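Local coordinates for protein serine protease MT3772 (Mycobacterium tuberculosis, PDB 3K6Y) that probably cleaves peptide bonds as a membrane-associated serine protease of the S1C family, probably required for resistance of the bacterium to oxidative stress and acid, at residues Thr72-Val77 with Ser102-Ile107. Numbering follows the deposited sequence.
Sequences TNAHVV and SVDVAI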
ATOM      1  N   THR A  72     -12.208   4.721 -10.034  1.00  8.63           N
ATOM      2  CA  THR A  72     -12.833   3.628  -9.302  1.00  9.04           C
ATOM      3  C   THR A  72     -12.480   3.806  -7.823  1.00  8.33           C
ATOM      4  O   THR A  72     -11.850   4.803  -7.459  1.00  9.23           O
ATOM      5  CB  THR A  72     -12.381   2.248  -9.852  1.00  9.75           C
ATOM      6  OG1 THR A  72     -13.136   1.199  -9.221  1.00  9.80           O
ATOM      7  CG2 THR A  72     -10.884   1.978  -9.658  1.00 10.73           C
ATOM      8  N   ASN A  73     -12.906   2.879  -6.970  1.00  9.22           N
ATOM      9  CA  ASN A  73     -12.438   2.916  -5.587  1.00  9.37           C
ATOM     10  C   ASN A  73     -11.067   2.286  -5.453  1.00  9.14           C
ATOM     11  O   ASN A  73     -10.733   1.364  -6.205  1.00 10.19           O
ATOM     12  CB  ASN A  73     -13.397   2.181  -4.652  1.00 10.63           C
ATOM     13  CG  ASN A  73     -14.730   2.897  -4.465  1.00 11.93           C
ATOM     14  OD1 ASN A  73     -15.779   2.279  -4.597  1.00 15.93           O
ATOM     15  ND2 ASN A  73     -14.691   4.174  -4.092  1.00 13.66           N
ATOM     16  N   ALA A  74     -10.300   2.743  -4.462  1.00  8.98           N
ATOM     17  CA  ALA A  74      -9.029   2.091  -4.183  1.00  9.64           C
ATOM     18  C   ALA A  74      -9.245   0.614  -3.851  1.00  9.46           C
ATOM     19  O   ALA A  74      -8.469  -0.234  -4.274  1.00  9.57           O
ATOM     20  CB  ALA A  74      -8.296   2.799  -3.060  1.00 10.02           C
ATOM     21  N   HIS A  75     -10.308   0.293  -3.111  1.00  9.64           N
ATOM     22  CA  HIS A  75     -10.491  -1.097  -2.692  1.00 10.46           C
ATOM     23  C   HIS A  75     -10.849  -2.026  -3.842  1.00 10.59           C
ATOM     24  O   HIS A  75     -10.787  -3.238  -3.693  1.00 12.26           O
ATOM     25  CB  HIS A  75     -11.501  -1.222  -1.547  1.00 10.87           C
ATOM     26  CG  HIS A  75     -12.934  -1.015  -1.953  1.00 10.71           C
ATOM     27  ND1 HIS A  75     -13.634   0.146  -1.676  1.00 11.75           N
ATOM     28  CD2 HIS A  75     -13.821  -1.849  -2.554  1.00 11.93           C
ATOM     29  CE1 HIS A  75     -14.887   0.010  -2.089  1.00 12.65           C
ATOM     30  NE2 HIS A  75     -15.022  -1.185  -2.635  1.00 13.33           N
ATOM     31  N   VAL A  76     -11.183  -1.480  -5.009  1.00 10.06           N
ATOM     32  CA  VAL A  76     -11.419  -2.326  -6.177  1.00 10.10           C
ATOM     33  C   VAL A  76     -10.108  -2.875  -6.754  1.00  9.90           C
ATOM     34  O   VAL A  76     -10.125  -3.907  -7.417  1.00 10.98           O
ATOM     35  CB  VAL A  76     -12.258  -1.548  -7.214  1.00 10.07           C
ATOM     36  CG1 VAL A  76     -12.319  -2.208  -8.576  1.00 11.73           C
ATOM     37  CG2 VAL A  76     -13.643  -1.354  -6.670  1.00 11.80           C
ATOM     38  N   VAL A  77      -8.979  -2.204  -6.473  1.00  8.76           N
ATOM     39  CA  VAL A  77      -7.688  -2.641  -6.979  1.00  9.43           C
ATOM     40  C   VAL A  77      -6.676  -2.950  -5.873  1.00  9.68           C
ATOM     41  O   VAL A  77      -5.556  -3.359  -6.176  1.00  9.89           O
ATOM     42  CB  VAL A  77      -7.077  -1.586  -7.985  1.00  9.58           C
ATOM     43  CG1 VAL A  77      -8.001  -1.389  -9.178  1.00 10.34           C
ATOM     44  CG2 VAL A  77      -6.782  -0.246  -7.297  1.00 11.15           C
ATOM     45  N   SER A 102      -7.283   6.406   1.781  1.00 13.28           N
ATOM     46  CA  SER A 102      -7.971   7.187   2.813  1.00 14.35           C
ATOM     47  C   SER A 102      -9.291   7.668   2.254  1.00 13.88           C
ATOM     48  O   SER A 102     -10.353   7.420   2.833  1.00 16.31           O
ATOM     49  CB  SER A 102      -7.117   8.367   3.278  1.00 15.60           C
ATOM     50  OG  SER A 102      -5.886   7.925   3.840  1.00 19.71           O
ATOM     51  N   VAL A 103      -9.245   8.366   1.121  1.00 12.65           N
ATOM     52  CA  VAL A 103     -10.475   8.784   0.464  1.00 12.65           C
ATOM     53  C   VAL A 103     -11.166   7.546  -0.161  1.00 12.37           C
ATOM     54  O   VAL A 103     -12.398   7.493  -0.217  1.00 12.67           O
ATOM     55  CB  VAL A 103     -10.182   9.873  -0.592  1.00 13.31           C
ATOM     56  CG1 VAL A 103     -11.433  10.253  -1.349  1.00 15.02           C
ATOM     57  CG2 VAL A 103      -9.568  11.118   0.060  1.00 15.46           C
ATOM     58  N   ASP A 104     -10.362   6.551  -0.583  1.00 11.37           N
ATOM     59  CA  ASP A 104     -10.798   5.309  -1.252  1.00 10.93           C
ATOM     60  C   ASP A 104     -11.084   5.549  -2.734  1.00 10.59           C
ATOM     61  O   ASP A 104     -12.181   5.246  -3.211  1.00 11.13           O
ATOM     62  CB  ASP A 104     -11.959   4.593  -0.544  1.00 12.13           C
ATOM     63  CG  ASP A 104     -12.126   3.151  -0.996  1.00 11.55           C
ATOM     64  OD1 ASP A 104     -13.098   2.501  -0.529  1.00 13.27           O
ATOM     65  OD2 ASP A 104     -11.318   2.648  -1.809  1.00 12.25           O
ATOM     66  N   VAL A 105     -10.093   6.094  -3.445  1.00 10.10           N
ATOM     67  CA  VAL A 105     -10.239   6.357  -4.880  1.00 10.23           C
ATOM     68  C   VAL A 105      -8.957   5.966  -5.581  1.00  9.20           C
ATOM     69  O   VAL A 105      -7.870   6.190  -5.043  1.00  9.75           O
ATOM     70  CB  VAL A 105     -10.522   7.849  -5.157  1.00 10.51           C
ATOM     71  CG1 VAL A 105     -10.496   8.161  -6.670  1.00 12.53           C
ATOM     72  CG2 VAL A 105     -11.856   8.243  -4.580  1.00 13.64           C
ATOM     73  N   ALA A 106      -9.097   5.375  -6.763  1.00  8.98           N
ATOM     74  CA  ALA A 106      -7.967   5.139  -7.653  1.00  8.89           C
ATOM     75  C   ALA A 106      -8.293   5.726  -9.009  1.00  8.40           C
ATOM     76  O   ALA A 106      -9.463   5.744  -9.431  1.00  9.44           O
ATOM     77  CB  ALA A 106      -7.650   3.631  -7.778  1.00  9.46           C
ATOM     78  N   ILE A 107      -7.256   6.195  -9.701  1.00  8.46           N
ATOM     79  CA  ILE A 107      -7.407   6.612 -11.095  1.00  9.00           C
ATOM     80  C   ILE A 107      -6.522   5.711 -11.931  1.00  8.37           C
ATOM     81  O   ILE A 107      -5.346   5.468 -11.588  1.00  8.44           O
ATOM     82  CB  ILE A 107      -7.030   8.106 -11.308  1.00  9.77           C
ATOM     83  CG1 ILE A 107      -7.993   8.996 -10.505  1.00 11.57           C
ATOM     84  CG2 ILE A 107      -7.070   8.465 -12.808  1.00 10.52           C
ATOM     85  CD1 ILE A 107      -7.662  10.503 -10.528  1.00 13.15           C
TER
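His-75 and Asp-104 meet here as two members of the predicted Ser-His-Asp catalytic triad of a chymotrypsin-like protease domain. Both lie next to paired strands of the first beta-barrel. The ring's ND1 donates to Asp-104 OD1 over 2.7 Å. The carboxylate oxygen sits at the ring edge, exactly in the ring plane, and accepts through its syn lone pair. Ring and carboxylate planes are turned 50° apart. Asp-104 CG stands anti to the backbone N (chi1 -163°), which carries both oxygens across to the turn at residues 74-76. There OD2 accepts the backbone N of His-75, again through its syn lone pair, so each oxygen has its own N-H, which fixes how the carboxylate is turned toward the His-75 ring. The backbone carbonyl of Asp-104 is also held: Asn-73 ND2 donates to its O at 2.9 Å, almost in line with the carbonyl bond (171°), with the acceptor close to the plane of the Asn-73 amide.

Behind this site, Thr-72 and Ala-106 form an antiparallel hydrogen-bonded pair that joins strands 69-72 and 105-109. The bonds are Thr-72 N to Ala-106 O and Ala-106 N to Thr-72 O, 3.0 and 2.9 Å. On the face shared by these two side chains, the packing is apolar. Ala-106 CB touches two methyls, Thr-72 CG2 at 4.1 Å and Val-77 CG2 at 4.0 Å. Thr-72 OG1 turns elsewhere, to Thr-61 O.

The contact is buried almost throughout. Its looser side is at His-75, which is partly exposed and faces the second barrel, touching Phe-199. There NE2 of the His-75 ring is hydrogen-bonded to Ser-183 OG.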